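Local coordinates for probable starch synthase 4, chloroplastic/amyloplastic (Arabidopsis thaliana, PDB 6GNE), which belongs to the starch synthase family of GT-B-fold glycosyltransferases and holds ADP and glycan ligands in its two-domain structure, at residues Y112-Q115 against R119-S122; D267-A272 against T382-S387; P154-L159 against K163-A168; L326-I331 against E357-Q362; Q197-R200 against M204-H207. One frame throughout, in Å; residues are numbered along the deposited sequence.

Interaction 1: residues Y112-Q115 against R119-S122. With GLC (alpha-D-glucopyranose), chain C.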
# COMPACT_ATOMS: atom_id res chain seq x y z
N TYR A 112 10.17 -8.39 4.71
CA TYR A 112 9.24 -9.33 5.33
C TYR A 112 9.60 -10.75 4.96
O TYR A 112 10.38 -10.99 4.05
CB TYR A 112 7.82 -9.10 4.83
CG TYR A 112 7.26 -7.72 5.02
CD1 TYR A 112 7.37 -7.06 6.23
CD2 TYR A 112 6.56 -7.09 3.98
CE1 TYR A 112 6.81 -5.81 6.41
CE2 TYR A 112 6.01 -5.84 4.14
CZ TYR A 112 6.14 -5.18 5.37
OH TYR A 112 5.58 -3.93 5.55
N GLY A 113 9.01 -11.69 5.69
CA GLY A 113 9.04 -13.10 5.35
C GLY A 113 10.00 -13.96 6.12
O GLY A 113 10.20 -15.11 5.76
N GLU A 114 10.58 -13.45 7.20
CA GLU A 114 11.41 -14.27 8.07
C GLU A 114 10.52 -15.12 8.99
O GLU A 114 9.38 -14.75 9.29
CB GLU A 114 12.34 -13.38 8.90
CG GLU A 114 13.30 -12.51 8.08
CD GLU A 114 14.39 -13.31 7.36
OE1 GLU A 114 15.28 -13.84 8.05
OE2 GLU A 114 14.37 -13.39 6.11
N GLN A 115 11.07 -16.24 9.45
CA GLN A 115 10.34 -17.16 10.32
C GLN A 115 9.99 -16.52 11.67
O GLN A 115 8.98 -16.84 12.28
CB GLN A 115 11.12 -18.49 10.51
CG GLN A 115 10.28 -19.73 10.85
CD GLN A 115 9.19 -20.10 9.79
OE1 GLN A 115 9.19 -19.63 8.62
NE2 GLN A 115 8.25 -20.97 10.20
N ARG A 119 8.60 -11.67 16.34
CA ARG A 119 9.60 -11.16 17.25
C ARG A 119 10.24 -9.88 16.70
O ARG A 119 10.37 -8.88 17.43
CB ARG A 119 10.65 -12.23 17.55
CG ARG A 119 10.13 -13.34 18.47
CD ARG A 119 11.06 -14.56 18.52
NE ARG A 119 12.43 -14.22 18.89
CZ ARG A 119 12.84 -13.87 20.12
NH1 ARG A 119 14.12 -13.59 20.31
NH2 ARG A 119 11.99 -13.75 21.14
N ARG A 120 10.62 -9.92 15.42
CA ARG A 120 11.22 -8.80 14.71
C ARG A 120 10.39 -7.54 14.92
O ARG A 120 10.88 -6.53 15.40
CB ARG A 120 11.36 -9.09 13.21
CG ARG A 120 12.36 -10.16 12.82
CD ARG A 120 12.32 -10.45 11.32
NE ARG A 120 12.94 -9.36 10.54
CZ ARG A 120 12.57 -8.94 9.33
NH1 ARG A 120 11.55 -9.49 8.65
NH2 ARG A 120 13.23 -7.94 8.75
N PHE A 121 9.10 -7.59 14.60
CA PHE A 121 8.29 -6.37 14.61
C PHE A 121 7.70 -5.98 15.99
O PHE A 121 7.47 -4.80 16.26
CB PHE A 121 7.26 -6.40 13.49
CG PHE A 121 7.88 -6.38 12.11
CD1 PHE A 121 8.40 -5.19 11.60
CD2 PHE A 121 7.96 -7.53 11.33
CE1 PHE A 121 8.96 -5.15 10.34
CE2 PHE A 121 8.54 -7.50 10.07
CZ PHE A 121 9.04 -6.32 9.56
N SER A 122 7.44 -6.95 16.85
CA SER A 122 7.10 -6.63 18.24
C SER A 122 8.30 -5.95 18.95
O SER A 122 8.10 -5.02 19.74
CB SER A 122 6.61 -7.86 19.03
OG SER A 122 7.60 -8.85 19.12
C1 GLC C . 4.01 -10.62 4.66
C2 GLC C . 3.77 -9.51 5.68
C3 GLC C . 2.56 -8.67 5.27
C4 GLC C . 2.83 -8.09 3.89
C5 GLC C . 3.02 -9.23 2.91
C6 GLC C . 3.37 -8.71 1.52
O2 GLC C . 3.62 -10.08 6.98
O3 GLC C . 2.34 -7.61 6.20
O4 GLC C . 1.75 -7.24 3.49
O5 GLC C . 4.10 -10.08 3.34
O6 GLC C . 3.76 -9.80 0.68
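Aromatic contact joins Y112 to F121: CD1 of the tyrosine lies 3.8 Å from CZ of the phenylalanine, which comes in at the tyrosine edge. The ring planes stand 57° apart and their centroids 5.9 Å, so the pair is oblique. With CG beside its backbone N (chi1 -56°), Y112 turns its ring back toward helix 117-134 although its CB points away from it.

Carbon-to-guanidinium contact comes next. CG of E114 sits over one face of the R120 guanidinium, 3.5 Å from NH1, and CZ of F121 lies 4.0 Å from the plane on the opposite face. The nearest charged atoms, E114 OE2 and R120 NH1, are 5.4 Å apart, not in contact; the carboxylate makes its salt bridge with R108. R120 is tied down by D117 through a salt bridge and by the carbonyls of F105 and F111, which together probably fix the rotation of its flat group. G113, with its positive phi, gives its N-H to D117 as well.

Sugar contact uses a Y112 face: C2 of the glucose unit lies 3.9 Å above the ring plane, toward the rim, while Y112 OH is hydrogen-bonded to E18. An aromatic ring laid against a pyranose is a familiar feature of carbohydrate sites, and here it forms part of a glycan pocket to which both halves of the GT-B fold contribute residues.

Interaction 2: residues D267-A272 against T382-S387. With ADP (adenosine-5'-diphosphate), chain F.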
# COMPACT_ATOMS: atom_id res chain seq x y z
N ASP A 267 2.70 14.55 -6.40
CA ASP A 267 3.97 15.21 -6.72
C ASP A 267 5.00 14.20 -7.24
O ASP A 267 5.60 14.44 -8.27
CB ASP A 267 4.52 16.00 -5.52
CG ASP A 267 3.67 17.20 -5.17
OD1 ASP A 267 3.14 17.85 -6.09
OD2 ASP A 267 3.52 17.52 -3.97
N SER A 268 5.18 13.09 -6.52
CA SER A 268 5.95 11.93 -7.03
C SER A 268 5.35 11.29 -8.28
O SER A 268 6.06 11.03 -9.24
CB SER A 268 6.06 10.84 -5.96
OG SER A 268 7.10 11.16 -5.05
N TRP A 269 4.05 11.03 -8.25
CA TRP A 269 3.35 10.45 -9.41
C TRP A 269 2.73 11.56 -10.24
O TRP A 269 1.58 11.94 -10.03
CB TRP A 269 2.33 9.42 -8.93
CG TRP A 269 2.99 8.26 -8.23
CD1 TRP A 269 3.06 8.04 -6.88
CD2 TRP A 269 3.68 7.18 -8.85
NE1 TRP A 269 3.76 6.88 -6.62
CE2 TRP A 269 4.16 6.35 -7.81
CE3 TRP A 269 3.97 6.85 -10.17
CZ2 TRP A 269 4.89 5.20 -8.07
CZ3 TRP A 269 4.69 5.72 -10.42
CH2 TRP A 269 5.14 4.90 -9.39
N ASN A 270 3.53 12.12 -11.14
CA ASN A 270 3.10 13.24 -11.98
C ASN A 270 3.80 13.15 -13.33
O ASN A 270 5.01 13.37 -13.40
CB ASN A 270 3.46 14.58 -11.32
CG ASN A 270 2.97 15.79 -12.11
OD1 ASN A 270 2.47 15.70 -13.23
ND2 ASN A 270 3.12 16.94 -11.51
N PRO A 271 3.05 12.86 -14.41
CA PRO A 271 3.69 12.73 -15.73
C PRO A 271 4.43 13.99 -16.24
O PRO A 271 5.36 13.88 -17.04
CB PRO A 271 2.51 12.38 -16.65
CG PRO A 271 1.32 12.99 -15.98
CD PRO A 271 1.59 12.72 -14.52
N ALA A 272 4.01 15.17 -15.78
CA ALA A 272 4.60 16.44 -16.19
C ALA A 272 6.02 16.65 -15.69
O ALA A 272 6.77 17.41 -16.30
CB ALA A 272 3.72 17.61 -15.76
N THR A 382 7.67 4.04 -16.51
CA THR A 382 7.54 4.04 -17.98
C THR A 382 6.38 3.17 -18.45
O THR A 382 5.77 3.46 -19.48
CB THR A 382 8.86 3.62 -18.70
OG1 THR A 382 9.33 2.37 -18.19
CG2 THR A 382 9.98 4.64 -18.48
N ILE A 383 6.03 2.13 -17.69
CA ILE A 383 4.88 1.27 -18.05
C ILE A 383 3.56 1.96 -17.86
O ILE A 383 2.69 1.87 -18.73
CB ILE A 383 4.92 -0.11 -17.35
CG1 ILE A 383 6.02 -0.97 -17.97
CG2 ILE A 383 3.58 -0.83 -17.49
CD1 ILE A 383 6.35 -2.21 -17.17
N TYR A 384 3.39 2.65 -16.74
CA TYR A 384 2.17 3.47 -16.53
C TYR A 384 2.07 4.50 -17.67
O TYR A 384 1.02 4.64 -18.29
CB TYR A 384 2.20 4.21 -15.19
CG TYR A 384 2.01 3.36 -13.94
CD1 TYR A 384 0.83 2.64 -13.71
CD2 TYR A 384 3.00 3.32 -12.94
CE1 TYR A 384 0.64 1.88 -12.56
CE2 TYR A 384 2.82 2.55 -11.77
CZ TYR A 384 1.64 1.83 -11.58
OH TYR A 384 1.49 1.10 -10.42
N ALA A 385 3.16 5.20 -17.96
CA ALA A 385 3.17 6.21 -19.01
C ALA A 385 2.83 5.65 -20.38
O ALA A 385 1.99 6.21 -21.09
CB ALA A 385 4.53 6.88 -19.07
N ALA A 386 3.50 4.55 -20.76
CA ALA A 386 3.34 3.98 -22.09
C ALA A 386 1.98 3.32 -22.37
O ALA A 386 1.51 3.33 -23.49
CB ALA A 386 4.46 2.98 -22.38
N SER A 387 1.37 2.74 -21.34
CA SER A 387 0.23 1.86 -21.55
C SER A 387 -1.05 2.64 -21.87
O SER A 387 -1.22 3.76 -21.38
CB SER A 387 0.04 0.95 -20.32
OG SER A 387 -0.30 1.69 -19.18
PB ADP F . -0.36 -3.86 -2.83
O1B ADP F . -0.24 -2.98 -1.62
O2B ADP F . 0.92 -4.28 -3.48
O3B ADP F . -1.26 -5.05 -2.55
PA ADP F . -1.19 -1.38 -4.06
O1A ADP F . -1.87 -1.10 -5.37
O2A ADP F . -1.85 -0.77 -2.85
O3A ADP F . -1.11 -2.99 -3.96
O5' ADP F . 0.34 -0.89 -4.07
C5' ADP F . 1.28 -1.35 -5.04
C4' ADP F . 2.49 -0.42 -5.23
O4' ADP F . 3.66 -1.20 -5.51
C3' ADP F . 2.36 0.50 -6.42
O3' ADP F . 3.16 1.65 -6.20
C2' ADP F . 2.97 -0.29 -7.55
O2' ADP F . 3.44 0.52 -8.61
C1' ADP F . 4.12 -0.96 -6.84
N9 ADP F . 4.52 -2.26 -7.43
C8 ADP F . 3.90 -3.44 -7.29
N7 ADP F . 4.58 -4.41 -7.93
C5 ADP F . 5.67 -3.85 -8.50
C6 ADP F . 6.82 -4.31 -9.34
N6 ADP F . 6.92 -5.61 -9.70
N1 ADP F . 7.73 -3.37 -9.71
C2 ADP F . 7.59 -2.07 -9.35
N3 ADP F . 6.58 -1.60 -8.60
C4 ADP F . 5.61 -2.43 -8.16
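The ribose side of the ADP pocket is where W269, on the loop after strand 257-259, meets Y384 of helix 377-386. The contact is a single aromatic pair. CZ3 of the indole approaches the tyrosine ring obliquely, 3.9 Å from CD2, and CH2 comes within 4.1 Å of CE2. The W269 six-membered ring and the Y384 ring have planes at 85° and centroids 5.6 Å apart, and they form neither a stack nor an edge-to-face pair.

Both side chains carry CG beside the backbone N (chi1 -63° for W269, -71° for Y384), which swings the two rings together from separate parts of the chain. Further rings and aliphatic groups hem them in: W269 stacks on H381, Y384 meets F390, and I405 touches both. Behind the indole, the loop is shaped by an Asx turn, in which A272 N donates to N270 OD1 at 3.0 Å from above the carbonyl plane.

At the outer end of the tyrosine, OH and ADP O2' are hydrogen-bonded at 2.7 Å, with O2' lying in the ring plane; either hydroxyl could be the donor. The chemistry is thus divided along one residue: the ring carbons of Y384 pack among buried aromatic and aliphatic neighbours, packing that probably helps to orient the hydroxyl toward the ribose, W269 touching the tyrosine ring from the second shell.

Interaction 3: residues P154-L159 against K163-A168. With GLC (alpha-D-glucopyranose), chain D.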
# COMPACT_ATOMS: atom_id res chain seq x y z
N PRO A 154 -1.57 -1.57 22.57
CA PRO A 154 -1.55 -2.08 23.95
C PRO A 154 -0.28 -1.71 24.73
O PRO A 154 -0.39 -1.41 25.93
CB PRO A 154 -1.66 -3.60 23.78
CG PRO A 154 -1.20 -3.86 22.37
CD PRO A 154 -1.62 -2.67 21.58
N LEU A 155 0.88 -1.71 24.08
CA LEU A 155 2.12 -1.23 24.70
C LEU A 155 1.99 0.18 25.26
O LEU A 155 2.32 0.42 26.44
CB LEU A 155 3.30 -1.32 23.73
CG LEU A 155 3.87 -2.74 23.53
CD1 LEU A 155 4.84 -2.82 22.37
CD2 LEU A 155 4.57 -3.22 24.79
N TYR A 156 1.46 1.09 24.44
CA TYR A 156 1.31 2.49 24.86
C TYR A 156 0.48 2.61 26.14
O TYR A 156 0.91 3.26 27.08
CB TYR A 156 0.67 3.34 23.76
CG TYR A 156 0.54 4.80 24.12
CD1 TYR A 156 1.65 5.61 24.16
CD2 TYR A 156 -0.69 5.36 24.43
CE1 TYR A 156 1.54 6.96 24.48
CE2 TYR A 156 -0.82 6.71 24.75
CZ TYR A 156 0.29 7.50 24.77
OH TYR A 156 0.18 8.83 25.10
N TRP A 157 -0.68 1.96 26.16
CA TRP A 157 -1.61 2.07 27.28
C TRP A 157 -1.13 1.33 28.53
O TRP A 157 -1.26 1.83 29.64
CB TRP A 157 -3.03 1.65 26.87
CG TRP A 157 -3.62 2.61 25.88
CD1 TRP A 157 -3.99 2.33 24.62
CD2 TRP A 157 -3.85 4.02 26.06
NE1 TRP A 157 -4.45 3.47 23.99
CE2 TRP A 157 -4.36 4.52 24.86
CE3 TRP A 157 -3.70 4.90 27.15
CZ2 TRP A 157 -4.72 5.86 24.68
CZ3 TRP A 157 -4.05 6.24 26.98
CH2 TRP A 157 -4.57 6.70 25.75
N ASP A 158 -0.55 0.15 28.35
CA ASP A 158 -0.12 -0.68 29.47
C ASP A 158 1.23 -0.25 30.06
O ASP A 158 1.39 -0.28 31.26
CB ASP A 158 -0.16 -2.16 29.07
CG ASP A 158 -1.60 -2.70 28.90
OD1 ASP A 158 -2.60 -1.93 28.95
OD2 ASP A 158 -1.72 -3.93 28.71
N LEU A 159 2.15 0.24 29.23
CA LEU A 159 3.51 0.55 29.72
C LEU A 159 4.05 1.99 29.55
O LEU A 159 5.09 2.31 30.17
CB LEU A 159 4.49 -0.43 29.09
CG LEU A 159 4.20 -1.93 29.34
CD1 LEU A 159 5.10 -2.83 28.50
CD2 LEU A 159 4.28 -2.29 30.82
N LYS A 163 4.09 5.94 32.47
CA LYS A 163 5.53 6.22 32.65
C LYS A 163 5.88 7.69 32.34
O LYS A 163 7.07 8.04 32.33
CB LYS A 163 6.36 5.29 31.74
CG LYS A 163 6.98 4.09 32.44
CD LYS A 163 8.04 3.45 31.53
CE LYS A 163 8.93 2.45 32.28
NZ LYS A 163 8.30 1.11 32.30
N GLY A 164 4.88 8.54 32.07
CA GLY A 164 5.11 9.91 31.59
C GLY A 164 4.66 10.20 30.16
O GLY A 164 4.39 11.36 29.85
N LEU A 165 4.58 9.18 29.30
CA LEU A 165 4.10 9.32 27.89
C LEU A 165 2.55 9.05 27.81
O LEU A 165 2.13 7.95 27.42
CB LEU A 165 4.93 8.40 26.94
CG LEU A 165 5.48 8.75 25.52
CD1 LEU A 165 5.79 7.48 24.73
CD2 LEU A 165 4.59 9.68 24.72
N ASP A 166 1.74 10.05 28.16
CA ASP A 166 0.26 9.97 28.17
C ASP A 166 -0.42 11.13 27.37
O ASP A 166 -1.64 11.38 27.49
CB ASP A 166 -0.26 9.91 29.62
CG ASP A 166 0.34 11.01 30.52
OD1 ASP A 166 1.45 10.80 31.08
OD2 ASP A 166 -0.29 12.07 30.68
N SER A 167 0.37 11.81 26.54
CA SER A 167 -0.07 12.94 25.71
C SER A 167 -0.92 12.52 24.47
O SER A 167 -1.76 13.29 24.00
CB SER A 167 1.16 13.76 25.24
OG SER A 167 2.04 13.02 24.38
N ALA A 168 -0.69 11.31 23.96
CA ALA A 168 -1.16 10.93 22.63
C ALA A 168 -2.44 10.13 22.61
O ALA A 168 -2.75 9.37 23.51
CB ALA A 168 -0.07 10.16 21.91
C1 GLC D . -7.96 5.97 27.57
C2 GLC D . -8.42 5.43 26.22
C3 GLC D . -8.75 3.94 26.33
C4 GLC D . -7.64 3.17 27.00
C5 GLC D . -7.21 3.79 28.33
C6 GLC D . -6.04 3.03 28.96
O1 GLC D . -9.09 6.02 28.47
O2 GLC D . -9.56 6.19 25.81
O3 GLC D . -8.97 3.35 25.05
O4 GLC D . -8.13 1.88 27.30
O5 GLC D . -6.89 5.17 28.11
O6 GLC D . -6.41 2.36 30.18
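A tyrosine-to-backbone hydrogen bond closes a short helix-to-loop turn: Y156 of helix 152-160 reaches the loop that leads into strand 169-174 at A168. A168 N donates to Y156 OH at 2.9 Å, with an N-H...O angle of 152°. The reach depends on the first torsion, which sets CG opposite the backbone N (chi1 -178°) and carries the ring out to the loop.

Apolar contact flanks this bond. A168 CB lies 3.9 Å from Y156 CZ, and on another part of the ring L165 CD2 approaches CE1 at 4.1 Å. Where the two segments come nearest in the chain, the aliphatic part of K163 runs past the last turn of the helix, its CG 3.4 Å from L159 O.

W157 adds a ligand-facing layer. One face of its indole receives O5 of a glucose unit, 3.2 Å above the plane, and the opposite face is backed by Y156 CD2 over its centre; D158 also belongs to this glycan pocket. W157 CH2 reaches A168 O as well.

Inward, Y156 packs on I142 of strand 141-145 and I170 of strand 169-174, parallel neighbours that helix 152-160 helps to connect, while L159 and K163 touch helix 117-134.

Interaction 4: residues L326-I331 against E357-Q362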
# COMPACT_ATOMS: atom_id res chain seq x y z
N LEU A 326 -6.68 -14.71 -13.73
CA LEU A 326 -7.19 -13.69 -14.64
C LEU A 326 -6.10 -12.88 -15.33
O LEU A 326 -6.25 -12.52 -16.48
CB LEU A 326 -8.17 -12.74 -13.93
CG LEU A 326 -9.45 -13.43 -13.46
CD1 LEU A 326 -10.27 -12.46 -12.64
CD2 LEU A 326 -10.23 -14.01 -14.67
N ILE A 327 -5.00 -12.61 -14.63
CA ILE A 327 -3.87 -11.94 -15.24
C ILE A 327 -3.27 -12.84 -16.32
O ILE A 327 -3.02 -12.39 -17.44
CB ILE A 327 -2.81 -11.56 -14.21
CG1 ILE A 327 -3.37 -10.46 -13.30
CG2 ILE A 327 -1.56 -11.04 -14.89
CD1 ILE A 327 -2.56 -10.18 -12.05
N ARG A 328 -3.03 -14.11 -15.99
CA ARG A 328 -2.61 -15.09 -16.96
C ARG A 328 -3.52 -15.10 -18.20
O ARG A 328 -3.01 -15.03 -19.33
CB ARG A 328 -2.59 -16.47 -16.34
CG ARG A 328 -2.07 -17.56 -17.26
CD ARG A 328 -2.41 -18.94 -16.78
NE ARG A 328 -1.40 -19.88 -17.28
CZ ARG A 328 -1.40 -20.45 -18.50
NH1 ARG A 328 -0.43 -21.30 -18.83
NH2 ARG A 328 -2.36 -20.17 -19.40
N HIS A 329 -4.83 -15.17 -18.00
CA HIS A 329 -5.79 -15.19 -19.10
C HIS A 329 -5.69 -13.94 -19.94
O HIS A 329 -5.75 -14.00 -21.15
CB HIS A 329 -7.23 -15.35 -18.60
CG HIS A 329 -8.26 -15.19 -19.68
ND1 HIS A 329 -8.36 -16.06 -20.73
CD2 HIS A 329 -9.21 -14.25 -19.88
CE1 HIS A 329 -9.34 -15.68 -21.53
NE2 HIS A 329 -9.88 -14.58 -21.03
N ALA A 330 -5.56 -12.80 -19.29
CA ALA A 330 -5.51 -11.50 -19.96
C ALA A 330 -4.34 -11.37 -20.91
O ALA A 330 -4.45 -10.65 -21.90
CB ALA A 330 -5.44 -10.38 -18.92
N ILE A 331 -3.23 -12.05 -20.62
CA ILE A 331 -2.10 -12.01 -21.51
C ILE A 331 -2.52 -12.57 -22.87
O ILE A 331 -2.35 -11.91 -23.90
CB ILE A 331 -0.89 -12.80 -20.96
CG1 ILE A 331 -0.28 -12.07 -19.76
CG2 ILE A 331 0.20 -12.96 -22.03
CD1 ILE A 331 0.62 -12.96 -18.90
N GLU A 357 7.10 -17.75 -15.20
CA GLU A 357 8.39 -18.00 -15.84
C GLU A 357 8.22 -18.81 -17.14
O GLU A 357 8.95 -18.57 -18.10
CB GLU A 357 9.36 -18.74 -14.90
CG GLU A 357 10.21 -17.79 -14.05
CD GLU A 357 10.96 -18.45 -12.88
OE1 GLU A 357 11.45 -17.67 -12.03
OE2 GLU A 357 11.06 -19.70 -12.81
N GLY A 358 7.27 -19.75 -17.14
CA GLY A 358 6.94 -20.56 -18.32
C GLY A 358 6.32 -19.75 -19.44
O GLY A 358 6.67 -19.88 -20.61
N ILE A 359 5.40 -18.87 -19.07
CA ILE A 359 4.76 -17.95 -20.01
C ILE A 359 5.80 -16.99 -20.60
O ILE A 359 5.75 -16.65 -21.77
CB ILE A 359 3.63 -17.16 -19.35
CG1 ILE A 359 2.49 -18.09 -18.93
CG2 ILE A 359 3.09 -16.11 -20.32
CD1 ILE A 359 1.59 -17.55 -17.88
N GLU A 360 6.75 -16.56 -19.78
CA GLU A 360 7.74 -15.61 -20.21
C GLU A 360 8.60 -16.20 -21.30
O GLU A 360 8.77 -15.57 -22.32
CB GLU A 360 8.58 -15.10 -19.02
CG GLU A 360 9.46 -13.93 -19.34
CD GLU A 360 10.90 -14.12 -18.88
OE1 GLU A 360 11.76 -14.38 -19.77
OE2 GLU A 360 11.14 -14.04 -17.64
N GLN A 361 9.13 -17.40 -21.09
CA GLN A 361 9.94 -18.10 -22.09
C GLN A 361 9.24 -18.29 -23.44
O GLN A 361 9.83 -18.12 -24.53
CB GLN A 361 10.27 -19.54 -21.59
CG GLN A 361 11.68 -19.78 -21.06
CD GLN A 361 11.88 -19.25 -19.63
OE1 GLN A 361 11.93 -20.04 -18.67
NE2 GLN A 361 11.97 -17.91 -19.48
N GLN A 362 7.97 -18.68 -23.33
CA GLN A 362 7.05 -18.78 -24.47
C GLN A 362 7.06 -17.50 -25.36
O GLN A 362 6.91 -17.59 -26.59
CB GLN A 362 5.63 -19.06 -23.93
CG GLN A 362 4.71 -19.82 -24.86
CD GLN A 362 3.50 -20.42 -24.15
OE1 GLN A 362 3.54 -21.54 -23.67
NE2 GLN A 362 2.43 -19.67 -24.08
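R328 CG stands opposite its backbone N (chi1 -176°), and the chain runs extended to NE, sending the arginine across toward I359 even though its CB does not point there. I359 has CG1 beside its own backbone N (chi1 -65°) and CG2 beside the carbonyl carbon, so its two branches diverge to separate partners. The longer branch goes to the arginine: CD1 lies 3.7 Å from R328 CG and 3.8 Å from NE, over one face of the guanidinium. The shorter branch goes to the isoleucine of the other helix, with CG2 of I359 4.2 Å from CD1 of I331.

All of this is van der Waals contact, and it is slight, burying 142 Å² in total between the segments. I359 is the shared element, touching two side chains about one turn apart on helix 324-336; the nearest CA atoms, those of R328 and I359, are 8.5 Å apart. The charged end of R328 has a long, weak ion pair with E355, one turn back on the helix of I359; R328 is partly exposed, whereas I331 and I359 are buried.

The two helices are successive connections of the C-terminal parallel sheet: helix 324-336 links strand 311-317 to its neighbour 340-346, and helix 350-362 links 340-346 to 369-372. Below them, I331 rests on F341 and V369, and I359 on L371.

Interaction 5: residues Q197-R200 against M204-H207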
# COMPACT_ATOMS: atom_id res chain seq x y z
N GLN A 197 -3.36 -11.05 31.19
CA GLN A 197 -4.30 -9.92 31.03
C GLN A 197 -4.83 -9.81 29.61
O GLN A 197 -6.03 -9.57 29.42
CB GLN A 197 -3.66 -8.57 31.45
CG GLN A 197 -3.53 -8.36 32.97
CD GLN A 197 -4.90 -8.41 33.70
OE1 GLN A 197 -5.20 -9.36 34.41
NE2 GLN A 197 -5.73 -7.39 33.49
N LEU A 198 -3.94 -9.97 28.64
CA LEU A 198 -4.27 -9.73 27.23
C LEU A 198 -4.79 -10.94 26.45
O LEU A 198 -5.49 -10.76 25.45
CB LEU A 198 -3.08 -9.06 26.51
CG LEU A 198 -2.81 -7.62 26.95
CD1 LEU A 198 -1.43 -7.18 26.53
CD2 LEU A 198 -3.84 -6.67 26.37
N ASN A 199 -4.46 -12.16 26.90
CA ASN A 199 -5.01 -13.37 26.27
C ASN A 199 -6.40 -13.67 26.87
O ASN A 199 -6.58 -14.69 27.53
CB ASN A 199 -4.04 -14.55 26.40
CG ASN A 199 -4.43 -15.74 25.55
OD1 ASN A 199 -5.39 -15.70 24.81
ND2 ASN A 199 -3.68 -16.82 25.67
N ARG A 200 -7.36 -12.76 26.64
CA ARG A 200 -8.76 -12.89 27.03
C ARG A 200 -9.64 -12.53 25.83
O ARG A 200 -9.23 -11.68 25.01
CB ARG A 200 -9.06 -11.94 28.19
CG ARG A 200 -8.23 -12.26 29.42
CD ARG A 200 -8.83 -11.78 30.72
NE ARG A 200 -7.92 -12.12 31.82
CZ ARG A 200 -7.88 -13.30 32.46
NH1 ARG A 200 -6.98 -13.48 33.43
NH2 ARG A 200 -8.70 -14.31 32.14
N MET A 204 -7.06 -9.72 23.31
CA MET A 204 -6.25 -10.06 22.14
C MET A 204 -6.25 -11.54 21.76
O MET A 204 -5.56 -11.92 20.83
CB MET A 204 -4.80 -9.63 22.37
CG MET A 204 -4.58 -8.14 22.47
SD MET A 204 -2.80 -7.79 22.66
CE MET A 204 -2.18 -8.42 21.09
N GLN A 205 -7.00 -12.39 22.48
CA GLN A 205 -7.13 -13.80 22.10
C GLN A 205 -7.71 -13.90 20.68
O GLN A 205 -8.69 -13.24 20.40
CB GLN A 205 -8.08 -14.53 23.06
CG GLN A 205 -8.21 -16.03 22.81
CD GLN A 205 -9.00 -16.73 23.90
OE1 GLN A 205 -10.24 -16.65 23.97
NE2 GLN A 205 -8.28 -17.43 24.78
N ASP A 206 -7.11 -14.73 19.82
CA ASP A 206 -7.64 -14.92 18.47
C ASP A 206 -9.14 -15.32 18.50
O ASP A 206 -9.71 -15.68 19.55
CB ASP A 206 -6.73 -15.85 17.63
CG ASP A 206 -7.07 -15.79 16.14
OD1 ASP A 206 -7.33 -14.69 15.63
OD2 ASP A 206 -7.18 -16.87 15.52
N HIS A 207 -9.79 -15.10 17.39
CA HIS A 207 -11.22 -15.38 17.23
C HIS A 207 -11.48 -16.86 17.06
O HIS A 207 -12.54 -17.31 17.47
CB HIS A 207 -11.77 -14.55 16.04
CG HIS A 207 -10.86 -14.51 14.83
ND1 HIS A 207 -10.73 -15.58 13.96
CD2 HIS A 207 -10.05 -13.53 14.35
CE1 HIS A 207 -9.86 -15.26 13.01
NE2 HIS A 207 -9.44 -14.03 13.22
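L198 O takes the N-H of M204 at 2.9 Å, the donor lying nearly in line with the carbonyl (C=O...N angle 167°). The same oxygen receives a second, weak bond from R200 N at 3.0 Å, so two backbone donors share it.

The next carbonyl engaged is that of R200, which accepts a weak bond from Q205 N at 3.4 Å; M204 N is equally near this oxygen but badly angled. These bonds turn the chain back on itself just beyond helix 195-198, where N199 is the centre of an inverse gamma turn, and its CA comes within 4.7 Å of that of Q205.

Side-chain amides add a third link. N199 and Q205 both set CG opposite the backbone N, which lets Q205 NE2 give a weak bond to N199 OD1 at 3.4 Å, the two amide planes being 84° apart. NE2 has a further weak acceptor in G210 O.

Beneath the backbone bonds, L198 and M204 lie side by side and point the same way, with CD2 of the leucine 4.0 Å from SD. Downstream, M204 and D206 pair through their backbones with N214 and R212, and D206 OD1 accepts from N214 ND2.

How the interactions relate
Interactions 1, 3 and 5 follow one another along the starch synthase catalytic domain, while interaction 4 lies in the glycosyl transferase group 1 region, within the chain span that interaction 2 bridges. Interactions 3 and 5 touch, D158 OD2 lying 3.9 Å from L198 CD1, and interaction 1 has its centre about 20 to 24 Å from theirs. Helix 117-134, carrying R119-S122 and bordering L159, relates it to interaction 3 without touch. Interaction 2 lies about 34 Å from interaction 1 and 25 Å from interaction 4, centre to centre; its T382-S387 segment shares the latter's region. ADP and the interaction 1 glycan contact both chain halves, consistent with a GT-B cleft; interaction 3 adjoins a separate glycan site.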